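Local coordinates for protein cellulose hydrolase (Bacillus licheniformis, PDB 4YZT) that hydrolyses beta-1,4-glucosidic bonds inside cellulose chains as a family 5 endoglucanase that carries two further modules behind its catalytic barrel, at residues Val267-Tyr272 with Asp288-Leu293; Lys259-Gly264 with Tyr297-Met302. All blocks are in the same frame, centred on the assembly; numbering follows the deposited sequence.

Both contacts involve the last two strands of the closed eight-stranded parallel barrel. Running from the N terminus, the chain leaves helix 243-261 through the turn in Lys259-Gly264 and enters strand 267-272, the first half of contact 1. Helix 280-296 supplies Asp288-Leu293, so contact 1 closes first, across 15 intervening residues. Tyr297-Met302 then leads into strand 299-303 and closes contact 2 over 32 residues, enclosing contact 1 without crossing it. The centres are about 10 Å apart. Neighbouring strands couple them: Ile269 N lies 2.7 Å from Val300 O, a probable hydrogen bond between the strands; the contacts themselves set helices 243-261 and 280-296 against this part of the wall.

Contact 1: residues Val267-Tyr272 with Asp288-Leu293; sequences VIIGEY and DTFVRL. With BGC (beta-D-glucopyranose), chain B.
Tyr272 and Phe290 form the main apolar meeting, their ring centroids 5.2 Å apart and their planes inclined by 37°. The rings meet obliquely: CE2 of Phe290 lies 3.6 Å from Tyr272 CB and reaches Tyr272 CG as well. With its CG anti to the backbone N (chi1 -176°), Phe290 extends from the helix to the strand, where its CZ also meets Ile269 CD1 at 3.9 Å. Val291 CG2 comes across the far end of the tyrosine, 3.4 Å from Tyr272 OH.

The strand and helix axes run almost antiparallel, at 176°, and approach to 11.5 Å. This is the strand-to-helix half of a beta-alpha-beta unit of the TIM barrel, strand 267-272 and helix 280-296 being followed by strand 299-303. Tyr272 also stacks with Trp303.

Polar contacts lie apart from this apolar layer. The CB of Glu271 points away from the helix, and its carboxylate lies in the glycan pocket, where BGC O2 donates a hydrogen bond of 2.7 Å to Glu271 OE2. Arg72 forms a salt bridge with the same oxygen, and the hydroxyl of Tyr225 is hydrogen-bonded to OE1, so both carboxylate oxygens are held. Within the helix, Arg292 NE makes a 2.9 Å salt bridge to Asp288 OD2, one turn back.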
loop_
_atom_site.group_PDB
_atom_site.type_symbol
_atom_site.label_atom_id
_atom_site.label_comp_id
_atom_site.label_asym_id
_atom_site.label_seq_id
_atom_site.Cartn_x
_atom_site.Cartn_y
_atom_site.Cartn_z
ATOM N N VAL A 267 1.480 20.067 -0.605
ATOM C CA VAL A 267 1.004 18.897 -1.329
ATOM C C VAL A 267 0.923 17.673 -0.418
ATOM O O VAL A 267 1.846 17.390 0.375
ATOM C CB VAL A 267 1.909 18.590 -2.552
ATOM C CG1 VAL A 267 1.537 17.255 -3.204
ATOM C CG2 VAL A 267 1.818 19.726 -3.587
ATOM N N ILE A 268 -0.202 16.968 -0.525
ATOM C CA ILE A 268 -0.406 15.708 0.173
ATOM C C ILE A 268 -0.519 14.560 -0.819
ATOM O O ILE A 268 -1.361 14.583 -1.712
ATOM C CB ILE A 268 -1.689 15.719 1.042
ATOM C CG1 ILE A 268 -1.543 16.677 2.218
ATOM C CG2 ILE A 268 -2.004 14.297 1.573
ATOM C CD1 ILE A 268 -2.824 16.826 3.061
ATOM N N ILE A 269 0.334 13.559 -0.659
ATOM C CA ILE A 269 0.182 12.309 -1.389
ATOM C C ILE A 269 -0.799 11.477 -0.569
ATOM O O ILE A 269 -0.414 10.873 0.437
ATOM C CB ILE A 269 1.529 11.595 -1.566
ATOM C CG1 ILE A 269 2.524 12.498 -2.303
ATOM C CG2 ILE A 269 1.365 10.305 -2.324
ATOM C CD1 ILE A 269 3.973 12.182 -1.990
ATOM N N GLY A 270 -2.072 11.514 -0.948
ATOM C CA GLY A 270 -3.116 10.954 -0.095
ATOM C C GLY A 270 -3.054 9.447 0.067
ATOM O O GLY A 270 -3.533 8.904 1.074
ATOM N N GLU A 271 -2.486 8.769 -0.934
ATOM C CA GLU A 271 -2.281 7.321 -0.870
ATOM C C GLU A 271 -1.025 6.904 -1.621
ATOM O O GLU A 271 -0.780 7.372 -2.741
ATOM C CB GLU A 271 -3.478 6.546 -1.464
ATOM C CG GLU A 271 -4.842 6.801 -0.805
ATOM C CD GLU A 271 -5.956 6.001 -1.445
ATOM O OE1 GLU A 271 -5.642 4.971 -2.098
ATOM O OE2 GLU A 271 -7.146 6.384 -1.299
ATOM N N TYR A 272 -0.260 5.999 -1.017
ATOM C CA TYR A 272 0.840 5.290 -1.663
ATOM C C TYR A 272 1.033 3.974 -0.916
ATOM O O TYR A 272 0.548 3.810 0.216
ATOM C CB TYR A 272 2.153 6.099 -1.646
ATOM C CG TYR A 272 2.817 6.044 -0.297
ATOM C CD1 TYR A 272 3.800 5.090 -0.012
ATOM C CD2 TYR A 272 2.428 6.910 0.718
ATOM C CE1 TYR A 272 4.383 5.011 1.251
ATOM C CE2 TYR A 272 3.013 6.850 1.980
ATOM C CZ TYR A 272 3.977 5.888 2.242
ATOM O OH TYR A 272 4.535 5.825 3.497
ATOM N N ASP A 288 11.287 3.022 1.311
ATOM C CA ASP A 288 12.312 3.985 1.696
ATOM C C ASP A 288 12.570 4.997 0.587
ATOM O O ASP A 288 12.697 6.192 0.842
ATOM C CB ASP A 288 13.630 3.293 2.054
ATOM C CG ASP A 288 14.714 4.288 2.419
ATOM O OD1 ASP A 288 14.662 4.857 3.535
ATOM O OD2 ASP A 288 15.610 4.524 1.581
ATOM N N THR A 289 12.632 4.509 -0.648
ATOM C CA THR A 289 12.938 5.374 -1.778
ATOM C C THR A 289 11.810 6.366 -2.005
ATOM O O THR A 289 12.060 7.569 -2.130
ATOM C CB THR A 289 13.174 4.566 -3.071
ATOM O OG1 THR A 289 14.250 3.641 -2.861
ATOM C CG2 THR A 289 13.526 5.487 -4.232
ATOM N N PHE A 290 10.571 5.874 -2.051
ATOM C CA PHE A 290 9.456 6.780 -2.289
ATOM C C PHE A 290 9.256 7.784 -1.158
ATOM O O PHE A 290 9.046 8.969 -1.413
ATOM C CB PHE A 290 8.141 6.036 -2.514
ATOM C CG PHE A 290 7.017 6.963 -2.848
ATOM C CD1 PHE A 290 6.954 7.556 -4.102
ATOM C CD2 PHE A 290 6.053 7.290 -1.900
ATOM C CE1 PHE A 290 5.948 8.447 -4.414
ATOM C CE2 PHE A 290 5.034 8.176 -2.207
ATOM C CZ PHE A 290 4.981 8.754 -3.460
ATOM N N VAL A 291 9.306 7.331 0.088
ATOM C CA VAL A 291 9.045 8.265 1.179
ATOM C C VAL A 291 10.159 9.316 1.268
ATOM O O VAL A 291 9.879 10.489 1.529
ATOM C CB VAL A 291 8.871 7.528 2.524
ATOM C CG1 VAL A 291 8.673 8.540 3.681
ATOM C CG2 VAL A 291 7.674 6.603 2.429
ATOM N N ARG A 292 11.407 8.911 1.029
ATOM C CA ARG A 292 12.508 9.878 1.035
ATOM C C ARG A 292 12.347 10.894 -0.091
ATOM O O ARG A 292 12.659 12.060 0.086
ATOM C CB ARG A 292 13.877 9.185 0.933
ATOM C CG ARG A 292 14.293 8.471 2.220
ATOM C CD ARG A 292 15.805 8.312 2.364
ATOM N NE ARG A 292 16.376 7.280 1.500
ATOM C CZ ARG A 292 16.946 7.516 0.320
ATOM N NH1 ARG A 292 17.013 8.754 -0.150
ATOM N NH2 ARG A 292 17.444 6.511 -0.395
ATOM N N LEU A 293 11.859 10.458 -1.248
ATOM C CA LEU A 293 11.638 11.387 -2.354
ATOM C C LEU A 293 10.502 12.369 -2.041
ATOM O O LEU A 293 10.624 13.568 -2.309
ATOM C CB LEU A 293 11.349 10.633 -3.651
ATOM C CG LEU A 293 12.552 9.963 -4.313
ATOM C CD1 LEU A 293 12.096 9.004 -5.440
ATOM C CD2 LEU A 293 13.499 11.035 -4.856
HETATM C C2 BGC B . -8.635 4.178 -3.687
HETATM C C3 BGC B . -8.615 3.155 -2.606
HETATM C C4 BGC B . -8.221 1.839 -3.112
HETATM C C5 BGC B . -6.849 1.956 -3.775
HETATM C C6 BGC B . -6.242 0.671 -4.270
HETATM C C1 BGC B . -7.251 4.127 -4.276
HETATM O O1 BGC B . -6.863 5.223 -5.049
HETATM O O2 BGC B . -8.835 5.527 -3.160
HETATM O O3 BGC B . -9.912 3.089 -1.862
HETATM O O4 BGC B . -8.204 0.891 -1.985
HETATM O O5 BGC B . -6.999 2.858 -4.917
HETATM O O6 BGC B . -7.050 0.207 -5.341
#

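Contact 2: residues Lys259-Gly264 with Tyr297-Met302; sequences KFVREG and YQMVPM
Val261 and Gln298 bring the two backbones closest, with 7.2 Å between their CA atoms, where one helix ends in a turn and another gives way to a strand. Both ends are Schellman motifs. At the first, a type I turn spans Val261 to Gly264 and Gly264 N is hydrogen-bonded to Val261 O at 2.9 Å, with Tyr265 N bonded back to Phe260 O; Gly264, with phi 101°, is the C-prime residue. Gln298 takes the same place at the end of helix 280-296, also at positive phi, and the chain then enters strand 299-303.

Val261 is the shared partner of the side-chain contacts. Its CG1 approaches Tyr297 O to 3.7 Å, while CG2 is almost as near that oxygen, so the branched end of the valine packs against the carbonyl. CG1 also lies 3.9 Å from Gln298 CB, and the glutamine chain passes the valine obliquely. Met299 arrives through its terminal methyl: its CB points off to one side of the turn, but the chain is extended beyond CG (chi2 162°, chi3 178°) and carries CE to 4.1 Å from Val261 CG2. These contacts are van der Waals in kind and bury 134 Å² in all. The polar end of Tyr297 is held elsewhere, its OH hydrogen-bonded to Glu250.

Pro24, at the start of helix 24-31, touches both Val261 and Gln298. Val261 also reaches Val267, and Met299 packs on Ile269 and Tyr222, thereby joining the C-terminal turn of helix 243-261 to strands 218-224, 267-272 and 299-303 of the barrel.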
loop_
_atom_site.group_PDB
_atom_site.type_symbol
_atom_site.label_atom_id
_atom_site.label_comp_id
_atom_site.label_asym_id
_atom_site.label_seq_id
_atom_site.Cartn_x
_atom_site.Cartn_y
_atom_site.Cartn_z
ATOM N N LYS A 259 6.139 22.730 -10.410
ATOM C CA LYS A 259 4.990 23.552 -10.797
ATOM C C LYS A 259 4.284 24.146 -9.592
ATOM O O LYS A 259 3.804 25.280 -9.651
ATOM C CB LYS A 259 3.977 22.745 -11.625
ATOM C CG LYS A 259 2.840 23.617 -12.178
ATOM C CD LYS A 259 1.985 22.895 -13.204
ATOM C CE LYS A 259 1.042 23.870 -13.891
ATOM N NZ LYS A 259 0.442 23.259 -15.108
ATOM N N PHE A 260 4.227 23.383 -8.505
ATOM C CA PHE A 260 3.347 23.751 -7.398
ATOM C C PHE A 260 4.064 24.009 -6.082
ATOM O O PHE A 260 3.887 25.071 -5.497
ATOM C CB PHE A 260 2.283 22.676 -7.194
ATOM C CG PHE A 260 1.318 22.546 -8.358
ATOM C CD1 PHE A 260 0.523 23.615 -8.739
ATOM C CD2 PHE A 260 1.198 21.345 -9.049
ATOM C CE1 PHE A 260 -0.362 23.506 -9.814
ATOM C CE2 PHE A 260 0.307 21.217 -10.106
ATOM C CZ PHE A 260 -0.473 22.298 -10.496
ATOM N N VAL A 261 4.855 23.048 -5.605
ATOM C CA VAL A 261 5.422 23.169 -4.264
ATOM C C VAL A 261 6.324 24.391 -4.157
ATOM O O VAL A 261 6.209 25.170 -3.209
ATOM C CB VAL A 261 6.227 21.904 -3.841
ATOM C CG1 VAL A 261 6.888 22.122 -2.478
ATOM C CG2 VAL A 261 5.331 20.667 -3.791
ATOM N N ARG A 262 7.204 24.598 -5.132
ATOM C CA ARG A 262 8.122 25.720 -4.992
ATOM C C ARG A 262 7.433 27.041 -5.346
ATOM O O ARG A 262 8.029 28.105 -5.215
ATOM C CB ARG A 262 9.402 25.505 -5.813
ATOM C CG ARG A 262 9.289 25.607 -7.306
ATOM C CD ARG A 262 10.671 25.454 -7.930
ATOM N NE ARG A 262 10.583 25.421 -9.381
ATOM C CZ ARG A 262 11.461 24.823 -10.178
ATOM N NH1 ARG A 262 12.526 24.196 -9.675
ATOM N NH2 ARG A 262 11.263 24.848 -11.485
ATOM N N GLU A 263 6.158 26.966 -5.730
ATOM C CA GLU A 263 5.325 28.158 -5.877
ATOM C C GLU A 263 4.443 28.385 -4.640
ATOM O O GLU A 263 3.585 29.270 -4.631
ATOM C CB GLU A 263 4.441 28.060 -7.128
ATOM C CG GLU A 263 5.205 28.110 -8.451
ATOM C CD GLU A 263 6.128 29.306 -8.552
ATOM O OE1 GLU A 263 5.678 30.435 -8.259
ATOM O OE2 GLU A 263 7.307 29.119 -8.923
ATOM N N GLY A 264 4.644 27.580 -3.601
ATOM C CA GLY A 264 3.961 27.799 -2.335
ATOM C C GLY A 264 2.742 26.930 -2.034
ATOM O O GLY A 264 2.095 27.114 -0.994
ATOM N N TYR A 297 10.961 16.489 -1.643
ATOM C CA TYR A 297 10.216 17.469 -2.426
ATOM C C TYR A 297 9.066 18.081 -1.624
ATOM O O TYR A 297 8.158 18.678 -2.193
ATOM C CB TYR A 297 9.723 16.839 -3.734
ATOM C CG TYR A 297 10.867 16.595 -4.709
ATOM C CD1 TYR A 297 11.557 17.658 -5.273
ATOM C CD2 TYR A 297 11.264 15.304 -5.052
ATOM C CE1 TYR A 297 12.611 17.453 -6.151
ATOM C CE2 TYR A 297 12.322 15.091 -5.934
ATOM C CZ TYR A 297 12.980 16.175 -6.481
ATOM O OH TYR A 297 14.034 15.985 -7.346
ATOM N N GLN A 298 9.139 17.946 -0.302
ATOM C CA GLN A 298 8.177 18.573 0.606
ATOM C C GLN A 298 6.715 18.169 0.364
ATOM O O GLN A 298 5.818 19.017 0.420
ATOM C CB GLN A 298 8.300 20.098 0.521
ATOM C CG GLN A 298 9.721 20.604 0.750
ATOM C CD GLN A 298 9.848 22.081 0.449
ATOM O OE1 GLN A 298 8.986 22.870 0.816
ATOM N NE2 GLN A 298 10.911 22.458 -0.243
ATOM N N MET A 299 6.484 16.876 0.136
ATOM C CA MET A 299 5.145 16.327 -0.054
ATOM C C MET A 299 4.808 15.349 1.066
ATOM O O MET A 299 5.593 14.458 1.366
ATOM C CB MET A 299 5.044 15.615 -1.404
ATOM C CG MET A 299 5.371 16.515 -2.567
ATOM S SD MET A 299 5.747 15.536 -4.009
ATOM C CE MET A 299 6.032 16.853 -5.193
ATOM N N VAL A 300 3.651 15.528 1.691
ATOM C CA VAL A 300 3.253 14.679 2.810
ATOM C C VAL A 300 2.813 13.308 2.287
ATOM O O VAL A 300 1.850 13.213 1.523
ATOM C CB VAL A 300 2.101 15.312 3.601
ATOM C CG1 VAL A 300 1.618 14.369 4.711
ATOM C CG2 VAL A 300 2.486 16.679 4.159
ATOM N N PRO A 301 3.531 12.242 2.674
ATOM C CA PRO A 301 3.139 10.905 2.221
ATOM C C PRO A 301 2.185 10.220 3.195
ATOM O O PRO A 301 2.521 10.038 4.377
ATOM C CB PRO A 301 4.481 10.162 2.139
ATOM C CG PRO A 301 5.341 10.820 3.194
ATOM C CD PRO A 301 4.824 12.242 3.383
ATOM N N MET A 302 1.008 9.839 2.704
ATOM C CA MET A 302 0.049 9.124 3.547
ATOM C C MET A 302 -0.118 7.681 3.055
ATOM O O MET A 302 -0.536 7.440 1.924
ATOM C CB MET A 302 -1.296 9.869 3.576
ATOM C CG MET A 302 -1.143 11.357 3.967
ATOM S SD MET A 302 -2.650 12.185 4.528
ATOM C CE MET A 302 -2.813 11.499 6.179
#